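EchA16_2 (Mycobacterium avium subsp. paratuberculosis, PDB 3QYR) probably catalyses, as an enoyl-CoA hydratase of the crotonase family, the reversible addition of water to the double bond of 2-enoyl-CoA thioesters. Local coordinates at residues R39-L44 with P85-L90. Residues are numbered along the deposited sequence; the frame is centred on the assembly and turned at random.
Sequences RFFGAL and PRWPAL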
ATOM      1  N   ARG A  39     -25.363   2.166  24.015  1.00 20.48           N
ATOM      2  CA  ARG A  39     -24.782   2.262  25.364  1.00 20.51           C
ATOM      3  C   ARG A  39     -23.303   1.922  25.401  1.00 18.95           C
ATOM      4  O   ARG A  39     -22.524   2.613  26.082  1.00 18.91           O
ATOM      5  CB  ARG A  39     -25.542   1.375  26.336  1.00 21.06           C
ATOM      6  CG  ARG A  39     -26.875   2.002  26.771  1.00 26.25           C
ATOM      7  CD  ARG A  39     -26.767   2.757  28.088  1.00 31.57           C
ATOM      8  NE  ARG A  39     -27.124   1.851  29.198  1.00 37.32           N
ATOM      9  CZ  ARG A  39     -26.594   1.872  30.430  1.00 39.07           C
ATOM     10  NH1 ARG A  39     -27.023   0.979  31.325  1.00 39.18           N
ATOM     11  NH2 ARG A  39     -25.637   2.755  30.773  1.00 38.97           N
ATOM     12  N   PHE A  40     -22.924   0.885  24.663  1.00 16.77           N
ATOM     13  CA  PHE A  40     -21.562   0.404  24.694  1.00 15.69           C
ATOM     14  C   PHE A  40     -20.646   1.361  23.947  1.00 15.01           C
ATOM     15  O   PHE A  40     -19.652   1.858  24.487  1.00 13.34           O
ATOM     16  CB  PHE A  40     -21.489  -0.986  24.073  1.00 15.83           C
ATOM     17  CG  PHE A  40     -20.087  -1.522  23.963  1.00 15.27           C
ATOM     18  CD1 PHE A  40     -19.441  -2.022  25.066  1.00 13.85           C
ATOM     19  CD2 PHE A  40     -19.407  -1.495  22.737  1.00 16.38           C
ATOM     20  CE1 PHE A  40     -18.140  -2.525  24.962  1.00 15.30           C
ATOM     21  CE2 PHE A  40     -18.098  -2.001  22.624  1.00 15.38           C
ATOM     22  CZ  PHE A  40     -17.473  -2.527  23.730  1.00 14.93           C
ATOM     23  N   PHE A  41     -20.997   1.639  22.702  1.00 15.07           N
ATOM     24  CA  PHE A  41     -20.185   2.554  21.895  1.00 15.51           C
ATOM     25  C   PHE A  41     -20.108   3.950  22.512  1.00 15.22           C
ATOM     26  O   PHE A  41     -19.042   4.573  22.510  1.00 14.93           O
ATOM     27  CB  PHE A  41     -20.665   2.596  20.446  1.00 15.23           C
ATOM     28  CG  PHE A  41     -20.465   1.290  19.716  1.00 15.46           C
ATOM     29  CD1 PHE A  41     -19.199   0.778  19.536  1.00 16.72           C
ATOM     30  CD2 PHE A  41     -21.539   0.577  19.218  1.00 15.48           C
ATOM     31  CE1 PHE A  41     -18.999  -0.398  18.863  1.00 15.41           C
ATOM     32  CE2 PHE A  41     -21.360  -0.597  18.560  1.00 15.01           C
ATOM     33  CZ  PHE A  41     -20.079  -1.089  18.372  1.00 16.24           C
ATOM     34  N   GLY A  42     -21.215   4.412  23.078  1.00 15.28           N
ATOM     35  CA  GLY A  42     -21.235   5.700  23.778  1.00 15.76           C
ATOM     36  C   GLY A  42     -20.243   5.689  24.934  1.00 15.72           C
ATOM     37  O   GLY A  42     -19.473   6.636  25.107  1.00 15.65           O
ATOM     38  N   ALA A  43     -20.236   4.592  25.698  1.00 15.32           N
ATOM     39  CA  ALA A  43     -19.314   4.438  26.833  1.00 15.19           C
ATOM     40  C   ALA A  43     -17.837   4.412  26.417  1.00 14.87           C
ATOM     41  O   ALA A  43     -16.984   4.912  27.139  1.00 14.94           O
ATOM     42  CB  ALA A  43     -19.659   3.198  27.639  1.00 14.19           C
ATOM     43  N   LEU A  44     -17.518   3.823  25.277  1.00 15.06           N
ATOM     44  CA  LEU A  44     -16.127   3.857  24.824  1.00 15.52           C
ATOM     45  C   LEU A  44     -15.750   5.323  24.499  1.00 16.16           C
ATOM     46  O   LEU A  44     -14.679   5.813  24.855  1.00 15.47           O
ATOM     47  CB  LEU A  44     -15.896   2.922  23.635  1.00 15.03           C
ATOM     48  CG  LEU A  44     -15.846   1.392  23.882  1.00 14.91           C
ATOM     49  CD1 LEU A  44     -15.688   0.688  22.531  1.00 14.51           C
ATOM     50  CD2 LEU A  44     -14.731   0.943  24.808  1.00 12.74           C
ATOM     51  N   PRO A  85     -19.883   0.521  11.107  1.00 27.25           N
ATOM     52  CA  PRO A  85     -18.915   0.449  12.184  1.00 25.59           C
ATOM     53  C   PRO A  85     -18.998   1.637  13.110  1.00 23.79           C
ATOM     54  O   PRO A  85     -19.109   2.738  12.637  1.00 22.93           O
ATOM     55  CB  PRO A  85     -17.559   0.472  11.455  1.00 25.71           C
ATOM     56  CG  PRO A  85     -17.850   1.112  10.158  1.00 26.92           C
ATOM     57  CD  PRO A  85     -19.212   0.604   9.800  1.00 27.70           C
ATOM     58  N   ARG A  86     -18.890   1.387  14.412  1.00 22.21           N
ATOM     59  CA  ARG A  86     -19.012   2.423  15.443  1.00 21.87           C
ATOM     60  C   ARG A  86     -17.929   2.381  16.529  1.00 20.21           C
ATOM     61  O   ARG A  86     -18.011   3.146  17.497  1.00 19.42           O
ATOM     62  CB  ARG A  86     -20.377   2.303  16.123  1.00 21.77           C
ATOM     63  CG  ARG A  86     -21.527   2.483  15.158  1.00 24.05           C
ATOM     64  CD  ARG A  86     -22.836   2.181  15.832  1.00 26.80           C
ATOM     65  NE  ARG A  86     -23.174   3.207  16.822  1.00 28.89           N
ATOM     66  CZ  ARG A  86     -24.249   3.177  17.601  1.00 28.26           C
ATOM     67  NH1 ARG A  86     -24.456   4.183  18.451  1.00 28.30           N
ATOM     68  NH2 ARG A  86     -25.116   2.162  17.527  1.00 27.42           N
ATOM     69  N   TRP A  87     -16.943   1.488  16.405  1.00 18.51           N
ATOM     70  CA  TRP A  87     -15.861   1.468  17.377  1.00 17.43           C
ATOM     71  C   TRP A  87     -15.062   2.741  17.141  1.00 17.21           C
ATOM     72  O   TRP A  87     -14.515   2.920  16.060  1.00 16.86           O
ATOM     73  CB  TRP A  87     -14.965   0.255  17.212  1.00 16.97           C
ATOM     74  CG  TRP A  87     -14.000   0.114  18.333  1.00 15.49           C
ATOM     75  CD1 TRP A  87     -12.884   0.840  18.531  1.00 13.10           C
ATOM     76  CD2 TRP A  87     -14.096  -0.791  19.437  1.00 13.32           C
ATOM     77  NE1 TRP A  87     -12.250   0.425  19.662  1.00 12.59           N
ATOM     78  CE2 TRP A  87     -12.978  -0.568  20.248  1.00 11.93           C
ATOM     79  CE3 TRP A  87     -15.007  -1.784  19.801  1.00 13.82           C
ATOM     80  CZ2 TRP A  87     -12.734  -1.292  21.397  1.00 12.93           C
ATOM     81  CZ3 TRP A  87     -14.763  -2.522  20.963  1.00 13.30           C
ATOM     82  CH2 TRP A  87     -13.630  -2.267  21.742  1.00 13.59           C
ATOM     83  N   PRO A  88     -15.054   3.648  18.130  1.00 17.06           N
ATOM     84  CA  PRO A  88     -14.438   4.941  18.046  1.00 17.21           C
ATOM     85  C   PRO A  88     -12.916   4.951  18.130  1.00 17.53           C
ATOM     86  O   PRO A  88     -12.297   3.974  18.572  1.00 17.45           O
ATOM     87  CB  PRO A  88     -15.001   5.654  19.251  1.00 17.58           C
ATOM     88  CG  PRO A  88     -15.307   4.609  20.204  1.00 17.08           C
ATOM     89  CD  PRO A  88     -15.748   3.478  19.419  1.00 17.31           C
ATOM     90  N   ALA A  89     -12.340   6.065  17.671  1.00 17.50           N
ATOM     91  CA  ALA A  89     -10.924   6.332  17.767  1.00 16.99           C
ATOM     92  C   ALA A  89     -10.583   6.563  19.220  1.00 16.74           C
ATOM     93  O   ALA A  89     -10.985   7.569  19.798  1.00 17.03           O
ATOM     94  CB  ALA A  89     -10.556   7.561  16.949  1.00 17.05           C
ATOM     95  N   LEU A  90      -9.829   5.629  19.791  1.00 16.40           N
ATOM     96  CA  LEU A  90      -9.318   5.744  21.146  1.00 16.61           C
ATOM     97  C   LEU A  90      -7.792   5.778  21.177  1.00 16.18           C
ATOM     98  O   LEU A  90      -7.140   5.145  20.333  1.00 15.91           O
ATOM     99  CB  LEU A  90      -9.780   4.548  21.970  1.00 16.13           C
ATOM    100  CG  LEU A  90     -11.294   4.422  22.061  1.00 17.47           C
ATOM    101  CD1 LEU A  90     -11.739   3.291  23.034  1.00 16.11           C
ATOM    102  CD2 LEU A  90     -11.874   5.755  22.480  1.00 16.14           C
TER
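Arg86 reaches across Phe41 to the helix, where its NH2 forms a salt bridge with Asp38 OD1, one residue ahead of the helical segment 39-44. The rim atom Phe41 CD2 lies over one face of the guanidinium, the two planes being tilted 36° to each other. A bend at chi3 carries the chain across the rim of Phe41, with Arg86 NE 3.9 Å from Phe41 CD2. The aliphatic root of the same residue packs more squarely: Arg86 CB is 3.7 Å from the centroid of the Phe41 ring and 9° off its normal, a CH-pi contact over the centre of one face. Phe40 CD2 covers the opposite face near the rim, which leaves Phe41 sandwiched between its helical neighbour and the loop. Backbone joins the packing as well, since Phe41 CD1 comes within 3.3 Å of Arg86 O.

A second CH-pi contact reverses the roles, the helix giving the methyl and the loop the ring. Leu44 CD1 stands 3.5 Å from the centroid of the Trp87 six-membered ring, 2° off the normal, and so is almost equally far from all six of its carbons. Phe40 meets the same indole differently, with Trp87 CZ3 at the edge of the phenyl ring, 3.8 Å from Phe40 CE2. Beyond the indole, Leu44 CB rests on Pro88 CG at 3.9 Å, and Leu90 CD2 approaches Leu44 O at 3.7 Å. With no hydrogen bond between the segments, apolar packing joins them, burying 385 Å² in all.

Trp137 meets Phe41 edge-to-face, while Tyr112 of helix 105-112 stacks on Trp87. Helix 34-49 is the crossover of a beta-alpha-beta unit linking the parallel neighbours 18-23 and 55-60; Phe40 and Leu44 reach both strands, and the loop leading to strand 94-98 packs along this helix.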